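Local coordinates for protein RNA-directed RNA polymerase (Infectious pancreatic necrosis virus, PDB 3ZED) that probably copies the viral RNA genome as an RNA-directed RNA polymerase, found both free and covalently attached to the genomic RNA, at residues D28-K33 with T126-L131; L77-Q82 with P221-N226; T348-P353 with P696-S701. One frame throughout, in Å; residues are numbered along the deposited sequence.

Interaction 1. Residues D28-K33 with T126-L131; sequences DVLIPK and TLLKQL
The backbones of loop D28-K33 and helix segment T126-L131 come closest at I31 and L128, whose CA atoms are 7.7 Å apart. The helix segment is regular, with Q130 N bonded to T126 O and L131 N to L127 O. No hydrogen bond joins the two segments, and the contact is made by three loop residues on two helix residues.

L128 has the largest share of the buried surface. Its CG lies anti to the backbone N (chi1 175°), which carries the branch out from the helix toward the loop. One methyl, CD2, meets three loop residues. The P32 ring turns its CD toward this methyl, with P32 CD 3.8 Å from L128 CD2. I31 CD1 touches the same methyl, 4.0 Å from L128 CD2. The backbone carbonyl of L30 is also beside it, with L30 O 3.8 Å from L128 CD2. R151 NH1 donates a hydrogen bond to this oxygen. The L30 side chain adds a looser apolar contact, L30 CD1 to L128 CG at 4.4 Å.

I31 and K129 meet at about a right angle. The end methyl of I31 rests against the aliphatic part of the lysine, with I31 CD1 3.9 Å from both K129 CG and K129 CE. The lysine chain is extended beyond CG, and its methylenes cross the isoleucine at the exposed edge of the contact.

The contact is plain surface packing near the start of the modelled chain. The loop precedes helix 45-54 and lies on helix 125-137, where L30 also touches T132 and I31 touches I125. Helix 143-156 packs on both partners: P32 meets I154 and L128 meets L147. Helix 625-645 contacts T126, Q130 and L131 of the helix segment.

Interaction 2. Residues L77-Q82 with P221-N226; sequences LPRLRQ and PSWLIN
R79 and W223 make the aromatic part of this contact. The guanidinium lies flat on the indole, with the two planes 9° apart. R79 CZ sits 3.9 Å from the centroid of the W223 six-membered ring, over its face, as a cation-pi pair. The same arginine places a methylene over the neighbouring ring: R79 CD is 3.5 Å from the centroid of the W223 five-membered ring, a CH-pi contact. The bend at chi3 (61°) lets R79 CD and the guanidinium cover the two rings together.

Water-mediated bonds use the edge of the guanidinium. Two waters lie in its plane. One accepts from R79 NH2 at 2.7 Å and donates to W223 O and I225 O. The other accepts from R79 NE at 3.1 Å and donates to S222 O. The indole covers one face of the guanidinium, while the two waters at its edge limit its rotation and tie it to three backbone carbonyls. No direct hydrogen bond crosses between the segments.

Apolar contacts come from the leucines. L80 and I225 cross at about a right angle, with L80 CD2 3.8 Å from I225 CG2. The other methyl, L80 CD1, lies 3.9 Å from I225 CD1. L77 CD2 touches S222 CB at 4.1 Å. The hydroxyl of S222 is hydrogen-bonded to D268.

Both segments turn through short 3-10 pieces, 78-79 and 221-224. The first links helix 73-76 to helix 81-85. The second runs into strand 225-226, which pairs antiparallel with strand 235-236. Helix 260-278 touches both segments, at L77 through V265 and at I225 through L264. Helix 326-340 packs on P221 and L224. The contact thus joins the turn between two short helices to the start of strand 225-226.

Interaction 3. Residues T348-P353 with P696-S701; sequences TNTQTP and PQTPRS. With K (potassium ion), chain L.
Q351, P696 and T698 contribute the most surface to this contact between two loops. Q351 N donates a hydrogen bond to P696 O at 3.0 Å, with an N-H...O angle of 158°. The donor is tilted 19° from the carbonyl plane. Beside it, T350 CA makes a CA-H...O contact with P696 O at 3.4 Å, so two neighbouring residues meet one carbonyl. The proline ring lies against N349, with P696 CD 3.1 Å from N349 O, a tight contact.

Q351 is the centre of an inverse gamma turn, closed by a weak bond from T352 N to T350 O. Its side chain crosses that of Q697, and Q351 NE2 bonds to R695 O. Through this contact a loop of the palm region meets one of the C-terminal region, and loop 696-701 there forms part of a potassium site.

T698 serves both sides. Its CG2 methyl lies 3.6 Å from Q351 O and also touches T352 CB. Its OG1 takes the position between backbone N and carbonyl carbon (chi1 54°), where T698 OG1 binds potassium at 2.8 Å and donates to R700 O. S701 O is a second ligand. A water bound to the potassium donates to Q351 O and accepts from T698 N, so the metal shell reaches the turn. Q203, P702 and K704 complete the site, and T352 OG1 is hydrogen-bonded to Q203 O.

How the interactions relate
The three contacts are separate, with nearest atoms at least about 20 Å apart. No helix or strand carries segments of two contacts, though helix 326-340 packs on interaction 2 and precedes loop 348-353 of interaction 3. Interaction 1 is a surface contact and is almost wholly apolar. Interactions 2 and 3 are partly buried and bridged by water, from a guanidinium to carbonyls in interaction 2 and from backbone to backbone in interaction 3. A charged side chain stacked on a ring marks interaction 2, a potassium ion interaction 3. Interactions 1 and 2 both lie in the palm region, and their segments alternate along the chain. Interaction 3 brings the palm and C-terminal regions together.

Interaction 1. Residues D28-K33 with T126-L131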
loop_
_atom_site.group_PDB
_atom_site.type_symbol
_atom_site.label_atom_id
_atom_site.label_comp_id
_atom_site.label_asym_id
_atom_site.label_seq_id
_atom_site.Cartn_x
_atom_site.Cartn_y
_atom_site.Cartn_z
ATOM N N ASP B 28 -6.981 -38.649 -15.393
ATOM C CA ASP B 28 -7.763 -37.969 -14.371
ATOM C C ASP B 28 -6.974 -38.088 -13.057
ATOM O O ASP B 28 -7.369 -37.513 -12.032
ATOM C CB ASP B 28 -9.203 -38.520 -14.276
ATOM C CG ASP B 28 -9.320 -39.964 -13.841
ATOM O OD1 ASP B 28 -8.853 -40.853 -14.595
ATOM O OD2 ASP B 28 -9.928 -40.214 -12.775
ATOM N N VAL B 29 -5.837 -38.838 -13.110
ATOM C CA VAL B 29 -4.898 -38.958 -11.996
ATOM C C VAL B 29 -3.868 -37.813 -12.123
ATOM O O VAL B 29 -3.549 -37.176 -11.108
ATOM C CB VAL B 29 -4.242 -40.351 -11.875
ATOM C CG1 VAL B 29 -3.670 -40.564 -10.478
ATOM C CG2 VAL B 29 -5.234 -41.462 -12.213
ATOM N N LEU B 30 -3.395 -37.509 -13.364
ATOM C CA LEU B 30 -2.475 -36.391 -13.601
ATOM C C LEU B 30 -3.123 -35.080 -13.164
ATOM O O LEU B 30 -2.507 -34.290 -12.446
ATOM C CB LEU B 30 -2.050 -36.301 -15.087
ATOM C CG LEU B 30 -1.350 -34.980 -15.527
ATOM C CD1 LEU B 30 0.075 -34.885 -14.981
ATOM C CD2 LEU B 30 -1.364 -34.822 -17.034
ATOM N N ILE B 31 -4.370 -34.854 -13.591
ATOM C CA ILE B 31 -5.091 -33.626 -13.275
ATOM C C ILE B 31 -5.737 -33.741 -11.897
ATOM O O ILE B 31 -6.615 -34.582 -11.705
ATOM C CB ILE B 31 -6.139 -33.262 -14.364
ATOM C CG1 ILE B 31 -5.592 -33.377 -15.817
ATOM C CG2 ILE B 31 -6.807 -31.918 -14.087
ATOM C CD1 ILE B 31 -4.351 -32.503 -16.198
ATOM N N PRO B 32 -5.332 -32.885 -10.929
ATOM C CA PRO B 32 -5.989 -32.905 -9.611
ATOM C C PRO B 32 -7.457 -32.481 -9.741
ATOM O O PRO B 32 -7.812 -31.784 -10.689
ATOM C CB PRO B 32 -5.177 -31.888 -8.795
ATOM C CG PRO B 32 -3.893 -31.675 -9.592
ATOM C CD PRO B 32 -4.316 -31.812 -11.006
ATOM N N LYS B 33 -8.322 -32.941 -8.833
ATOM C CA LYS B 33 -9.735 -32.559 -8.901
ATOM C C LYS B 33 -9.901 -31.088 -8.515
ATOM O O LYS B 33 -9.138 -30.582 -7.680
ATOM C CB LYS B 33 -10.589 -33.458 -7.987
ATOM N N THR B 126 -4.388 -26.802 -18.820
ATOM C CA THR B 126 -3.817 -26.884 -20.172
ATOM C C THR B 126 -2.290 -26.819 -20.032
ATOM O O THR B 126 -1.610 -27.670 -20.593
ATOM C CB THR B 126 -4.409 -25.812 -21.106
ATOM O OG1 THR B 126 -5.832 -25.885 -21.024
ATOM C CG2 THR B 126 -4.004 -26.017 -22.560
ATOM N N LEU B 127 -1.769 -25.877 -19.214
ATOM C CA LEU B 127 -0.331 -25.733 -18.963
ATOM C C LEU B 127 0.230 -26.996 -18.281
ATOM O O LEU B 127 1.299 -27.468 -18.682
ATOM C CB LEU B 127 -0.017 -24.454 -18.148
ATOM C CG LEU B 127 1.452 -24.181 -17.778
ATOM C CD1 LEU B 127 2.335 -23.996 -19.015
ATOM C CD2 LEU B 127 1.563 -22.990 -16.874
ATOM N N LEU B 128 -0.496 -27.580 -17.323
ATOM C CA LEU B 128 -0.056 -28.803 -16.631
ATOM C C LEU B 128 0.113 -29.962 -17.624
ATOM O O LEU B 128 1.081 -30.735 -17.501
ATOM C CB LEU B 128 -1.047 -29.203 -15.491
ATOM C CG LEU B 128 -0.767 -30.529 -14.751
ATOM C CD1 LEU B 128 0.615 -30.516 -14.100
ATOM C CD2 LEU B 128 -1.815 -30.796 -13.694
ATOM N N LYS B 129 -0.842 -30.099 -18.582
ATOM C CA LYS B 129 -0.777 -31.120 -19.638
ATOM C C LYS B 129 0.467 -30.893 -20.507
ATOM O O LYS B 129 1.230 -31.829 -20.748
ATOM C CB LYS B 129 -2.055 -31.114 -20.500
ATOM C CG LYS B 129 -3.273 -31.735 -19.822
ATOM C CD LYS B 129 -4.578 -31.257 -20.442
ATOM C CE LYS B 129 -5.768 -31.912 -19.785
ATOM N NZ LYS B 129 -7.017 -31.145 -20.016
ATOM N N GLN B 130 0.706 -29.640 -20.908
ATOM C CA GLN B 130 1.845 -29.244 -21.737
ATOM C C GLN B 130 3.185 -29.507 -21.026
ATOM O O GLN B 130 4.089 -30.084 -21.625
ATOM C CB GLN B 130 1.725 -27.773 -22.150
ATOM C CG GLN B 130 0.570 -27.498 -23.115
ATOM C CD GLN B 130 0.681 -28.243 -24.423
ATOM O OE1 GLN B 130 1.752 -28.371 -25.013
ATOM N NE2 GLN B 130 -0.430 -28.754 -24.904
ATOM N N LEU B 131 3.280 -29.160 -19.735
ATOM C CA LEU B 131 4.477 -29.410 -18.927
ATOM C C LEU B 131 4.801 -30.899 -18.898
ATOM O O LEU B 131 5.971 -31.270 -19.071
ATOM C CB LEU B 131 4.298 -28.879 -17.494
ATOM C CG LEU B 131 4.252 -27.365 -17.307
ATOM C CD1 LEU B 131 3.703 -27.033 -15.948
ATOM C CD2 LEU B 131 5.645 -26.709 -17.497
#

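Interaction 2. Residues L77-Q82 with P221-N226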
loop_
_atom_site.group_PDB
_atom_site.type_symbol
_atom_site.label_atom_id
_atom_site.label_comp_id
_atom_site.label_asym_id
_atom_site.label_seq_id
_atom_site.Cartn_x
_atom_site.Cartn_y
_atom_site.Cartn_z
ATOM N N LEU B 77 -22.962 21.751 -5.860
ATOM C CA LEU B 77 -21.639 22.184 -6.312
ATOM C C LEU B 77 -21.804 23.337 -7.317
ATOM O O LEU B 77 -21.708 23.103 -8.525
ATOM C CB LEU B 77 -20.840 21.011 -6.909
ATOM C CG LEU B 77 -20.548 19.829 -5.986
ATOM C CD1 LEU B 77 -20.025 18.659 -6.769
ATOM C CD2 LEU B 77 -19.569 20.198 -4.878
ATOM N N PRO B 78 -22.100 24.583 -6.840
ATOM C CA PRO B 78 -22.328 25.704 -7.774
ATOM C C PRO B 78 -21.108 26.081 -8.611
ATOM O O PRO B 78 -21.276 26.451 -9.778
ATOM C CB PRO B 78 -22.730 26.860 -6.851
ATOM C CG PRO B 78 -23.202 26.217 -5.603
ATOM C CD PRO B 78 -22.308 25.027 -5.444
ATOM N N ARG B 79 -19.895 25.968 -8.033
ATOM C CA ARG B 79 -18.628 26.253 -8.704
ATOM C C ARG B 79 -18.382 25.342 -9.928
ATOM O O ARG B 79 -17.621 25.714 -10.822
ATOM C CB ARG B 79 -17.474 26.070 -7.712
ATOM C CG ARG B 79 -17.320 27.178 -6.691
ATOM C CD ARG B 79 -16.103 26.958 -5.785
ATOM N NE ARG B 79 -14.811 26.920 -6.485
ATOM C CZ ARG B 79 -14.039 27.980 -6.715
ATOM N NH1 ARG B 79 -14.415 29.185 -6.305
ATOM N NH2 ARG B 79 -12.891 27.843 -7.361
ATOM N N LEU B 80 -19.010 24.148 -9.947
ATOM C CA LEU B 80 -18.831 23.155 -11.006
ATOM C C LEU B 80 -20.085 23.008 -11.893
ATOM O O LEU B 80 -20.334 21.918 -12.420
ATOM C CB LEU B 80 -18.445 21.790 -10.392
ATOM C CG LEU B 80 -17.227 21.723 -9.464
ATOM C CD1 LEU B 80 -17.100 20.351 -8.873
ATOM C CD2 LEU B 80 -15.933 22.072 -10.191
ATOM N N ARG B 81 -20.845 24.104 -12.096
ATOM C CA ARG B 81 -22.049 24.107 -12.937
ATOM C C ARG B 81 -21.702 23.809 -14.406
ATOM O O ARG B 81 -22.479 23.163 -15.112
ATOM C CB ARG B 81 -22.779 25.449 -12.826
ATOM N N GLN B 82 -20.516 24.257 -14.838
ATOM C CA GLN B 82 -19.981 24.060 -16.176
ATOM C C GLN B 82 -19.610 22.584 -16.407
ATOM O O GLN B 82 -19.716 22.108 -17.534
ATOM C CB GLN B 82 -18.768 24.980 -16.375
ATOM C CG GLN B 82 -18.087 24.911 -17.734
ATOM C CD GLN B 82 -18.636 25.877 -18.742
ATOM O OE1 GLN B 82 -18.110 26.991 -18.914
ATOM N NE2 GLN B 82 -19.506 25.347 -19.587
ATOM N N PRO B 221 -12.067 19.841 -1.178
ATOM C CA PRO B 221 -11.583 19.120 -2.372
ATOM C C PRO B 221 -12.100 19.611 -3.729
ATOM O O PRO B 221 -11.290 19.675 -4.655
ATOM C CB PRO B 221 -12.039 17.684 -2.123
ATOM C CG PRO B 221 -12.039 17.572 -0.653
ATOM C CD PRO B 221 -12.514 18.897 -0.138
ATOM N N SER B 222 -13.413 19.944 -3.863
ATOM C CA SER B 222 -14.008 20.394 -5.133
ATOM C C SER B 222 -13.355 21.672 -5.681
ATOM O O SER B 222 -13.410 21.909 -6.892
ATOM C CB SER B 222 -15.506 20.628 -4.980
ATOM O OG SER B 222 -15.786 21.713 -4.106
ATOM N N TRP B 223 -12.752 22.498 -4.797
ATOM C CA TRP B 223 -12.100 23.747 -5.181
ATOM C C TRP B 223 -10.741 23.492 -5.887
ATOM O O TRP B 223 -10.130 24.431 -6.395
ATOM C CB TRP B 223 -11.922 24.650 -3.954
ATOM C CG TRP B 223 -13.184 25.305 -3.487
ATOM C CD1 TRP B 223 -14.359 24.693 -3.160
ATOM C CD2 TRP B 223 -13.373 26.703 -3.223
ATOM N NE1 TRP B 223 -15.277 25.627 -2.729
ATOM C CE2 TRP B 223 -14.686 26.864 -2.724
ATOM C CE3 TRP B 223 -12.545 27.834 -3.328
ATOM C CZ2 TRP B 223 -15.210 28.123 -2.378
ATOM C CZ3 TRP B 223 -13.062 29.080 -2.985
ATOM C CH2 TRP B 223 -14.378 29.217 -2.517
ATOM N N LEU B 224 -10.275 22.234 -5.910
ATOM C CA LEU B 224 -9.030 21.847 -6.575
ATOM C C LEU B 224 -9.297 21.526 -8.072
ATOM O O LEU B 224 -8.360 21.249 -8.832
ATOM C CB LEU B 224 -8.384 20.656 -5.837
ATOM C CG LEU B 224 -7.322 20.994 -4.767
ATOM C CD1 LEU B 224 -7.907 21.825 -3.604
ATOM C CD2 LEU B 224 -6.650 19.733 -4.255
ATOM N N ILE B 225 -10.584 21.613 -8.489
ATOM C CA ILE B 225 -11.005 21.413 -9.867
ATOM C C ILE B 225 -11.092 22.775 -10.520
ATOM O O ILE B 225 -11.850 23.647 -10.088
ATOM C CB ILE B 225 -12.332 20.614 -10.050
ATOM C CG1 ILE B 225 -12.257 19.205 -9.446
ATOM C CG2 ILE B 225 -12.709 20.546 -11.552
ATOM C CD1 ILE B 225 -13.593 18.691 -9.025
ATOM N N ASN B 226 -10.319 22.945 -11.569
ATOM C CA ASN B 226 -10.312 24.163 -12.346
ATOM C C ASN B 226 -10.888 23.809 -13.718
ATOM O O ASN B 226 -10.146 23.322 -14.572
ATOM C CB ASN B 226 -8.876 24.732 -12.398
ATOM C CG ASN B 226 -8.646 25.928 -13.303
ATOM O OD1 ASN B 226 -9.578 26.608 -13.784
ATOM N ND2 ASN B 226 -7.371 26.219 -13.534
HETATM O O HOH W 1 -11.443 25.729 -8.126
HETATM O O HOH W 2 -14.983 23.912 -7.341
#

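Interaction 3. Residues T348-P353 with P696-S701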
loop_
_atom_site.group_PDB
_atom_site.type_symbol
_atom_site.label_atom_id
_atom_site.label_comp_id
_atom_site.label_asym_id
_atom_site.label_seq_id
_atom_site.Cartn_x
_atom_site.Cartn_y
_atom_site.Cartn_z
ATOM N N THR B 348 18.751 2.782 -4.571
ATOM C CA THR B 348 19.394 2.695 -5.882
ATOM C C THR B 348 19.703 4.091 -6.457
ATOM O O THR B 348 20.533 4.184 -7.359
ATOM C CB THR B 348 18.568 1.840 -6.874
ATOM O OG1 THR B 348 17.388 2.546 -7.285
ATOM C CG2 THR B 348 18.213 0.467 -6.321
ATOM N N ASN B 349 19.074 5.165 -5.933
ATOM C CA ASN B 349 19.302 6.527 -6.447
ATOM C C ASN B 349 19.631 7.539 -5.333
ATOM O O ASN B 349 19.847 8.709 -5.628
ATOM C CB ASN B 349 18.078 7.017 -7.254
ATOM C CG ASN B 349 16.771 7.110 -6.485
ATOM O OD1 ASN B 349 16.702 7.498 -5.315
ATOM N ND2 ASN B 349 15.679 6.843 -7.160
ATOM N N THR B 350 19.613 7.109 -4.063
ATOM C CA THR B 350 19.843 7.988 -2.902
ATOM C C THR B 350 20.512 7.189 -1.801
ATOM O O THR B 350 20.294 5.987 -1.714
ATOM C CB THR B 350 18.475 8.584 -2.425
ATOM O OG1 THR B 350 17.806 9.222 -3.527
ATOM C CG2 THR B 350 18.599 9.561 -1.243
ATOM N N GLN B 351 21.288 7.850 -0.930
ATOM C CA GLN B 351 21.926 7.190 0.204
ATOM C C GLN B 351 20.902 7.082 1.344
ATOM O O GLN B 351 20.905 7.882 2.276
ATOM C CB GLN B 351 23.211 7.924 0.609
ATOM C CG GLN B 351 24.308 7.693 -0.417
ATOM C CD GLN B 351 25.579 8.417 -0.113
ATOM O OE1 GLN B 351 26.232 8.187 0.912
ATOM N NE2 GLN B 351 26.000 9.246 -1.049
ATOM N N THR B 352 19.981 6.110 1.213
ATOM C CA THR B 352 18.895 5.820 2.159
ATOM C C THR B 352 18.633 4.313 2.234
ATOM O O THR B 352 18.695 3.679 1.188
ATOM C CB THR B 352 17.580 6.567 1.741
ATOM O OG1 THR B 352 16.502 6.121 2.560
ATOM C CG2 THR B 352 17.174 6.312 0.288
ATOM N N PRO B 353 18.207 3.738 3.386
ATOM C CA PRO B 353 17.808 2.309 3.386
ATOM C C PRO B 353 16.459 2.064 2.674
ATOM O O PRO B 353 16.092 0.913 2.451
ATOM C CB PRO B 353 17.673 1.972 4.890
ATOM C CG PRO B 353 17.386 3.261 5.546
ATOM C CD PRO B 353 18.094 4.329 4.740
ATOM N N PRO B 696 23.068 10.910 -4.562
ATOM C CA PRO B 696 22.903 12.073 -3.678
ATOM C C PRO B 696 22.494 11.656 -2.272
ATOM O O PRO B 696 21.868 10.605 -2.079
ATOM C CB PRO B 696 21.773 12.874 -4.342
ATOM C CG PRO B 696 21.685 12.352 -5.735
ATOM C CD PRO B 696 22.067 10.913 -5.646
ATOM N N GLN B 697 22.861 12.479 -1.286
ATOM C CA GLN B 697 22.498 12.243 0.103
ATOM C C GLN B 697 21.021 12.615 0.288
ATOM O O GLN B 697 20.425 13.171 -0.641
ATOM C CB GLN B 697 23.422 13.037 1.036
ATOM C CG GLN B 697 24.830 12.451 1.108
ATOM C CD GLN B 697 25.774 13.284 1.940
ATOM O OE1 GLN B 697 25.742 14.518 1.922
ATOM N NE2 GLN B 697 26.675 12.625 2.658
ATOM N N THR B 698 20.406 12.269 1.450
ATOM C CA THR B 698 18.988 12.574 1.713
ATOM C C THR B 698 18.718 14.107 1.711
ATOM O O THR B 698 19.629 14.874 2.032
ATOM C CB THR B 698 18.540 11.962 3.052
ATOM O OG1 THR B 698 19.426 12.396 4.097
ATOM C CG2 THR B 698 18.417 10.430 3.001
ATOM N N PRO B 699 17.489 14.572 1.363
ATOM C CA PRO B 699 17.214 16.027 1.388
ATOM C C PRO B 699 17.405 16.680 2.766
ATOM O O PRO B 699 17.910 17.795 2.825
ATOM C CB PRO B 699 15.749 16.116 0.950
ATOM C CG PRO B 699 15.479 14.844 0.230
ATOM C CD PRO B 699 16.302 13.813 0.919
ATOM N N ARG B 700 17.037 15.995 3.861
ATOM C CA ARG B 700 17.222 16.509 5.222
ATOM C C ARG B 700 18.318 15.716 5.927
ATOM O O ARG B 700 18.460 14.513 5.668
ATOM C CB ARG B 700 15.922 16.481 6.035
ATOM C CG ARG B 700 14.718 17.050 5.310
ATOM C CD ARG B 700 14.257 18.391 5.848
ATOM N NE ARG B 700 13.158 18.898 5.033
ATOM C CZ ARG B 700 12.540 20.063 5.207
ATOM N NH1 ARG B 700 12.910 20.882 6.194
ATOM N NH2 ARG B 700 11.556 20.423 4.393
ATOM N N SER B 701 19.110 16.398 6.801
ATOM C CA SER B 701 20.275 15.844 7.528
ATOM C C SER B 701 21.113 14.970 6.551
ATOM O O SER B 701 21.223 13.756 6.765
ATOM C CB SER B 701 19.835 15.055 8.761
ATOM O OG SER B 701 19.038 15.844 9.629
HETATM K K K L . 21.714 11.367 5.338
HETATM O O HOH W 3 22.352 10.329 2.872
#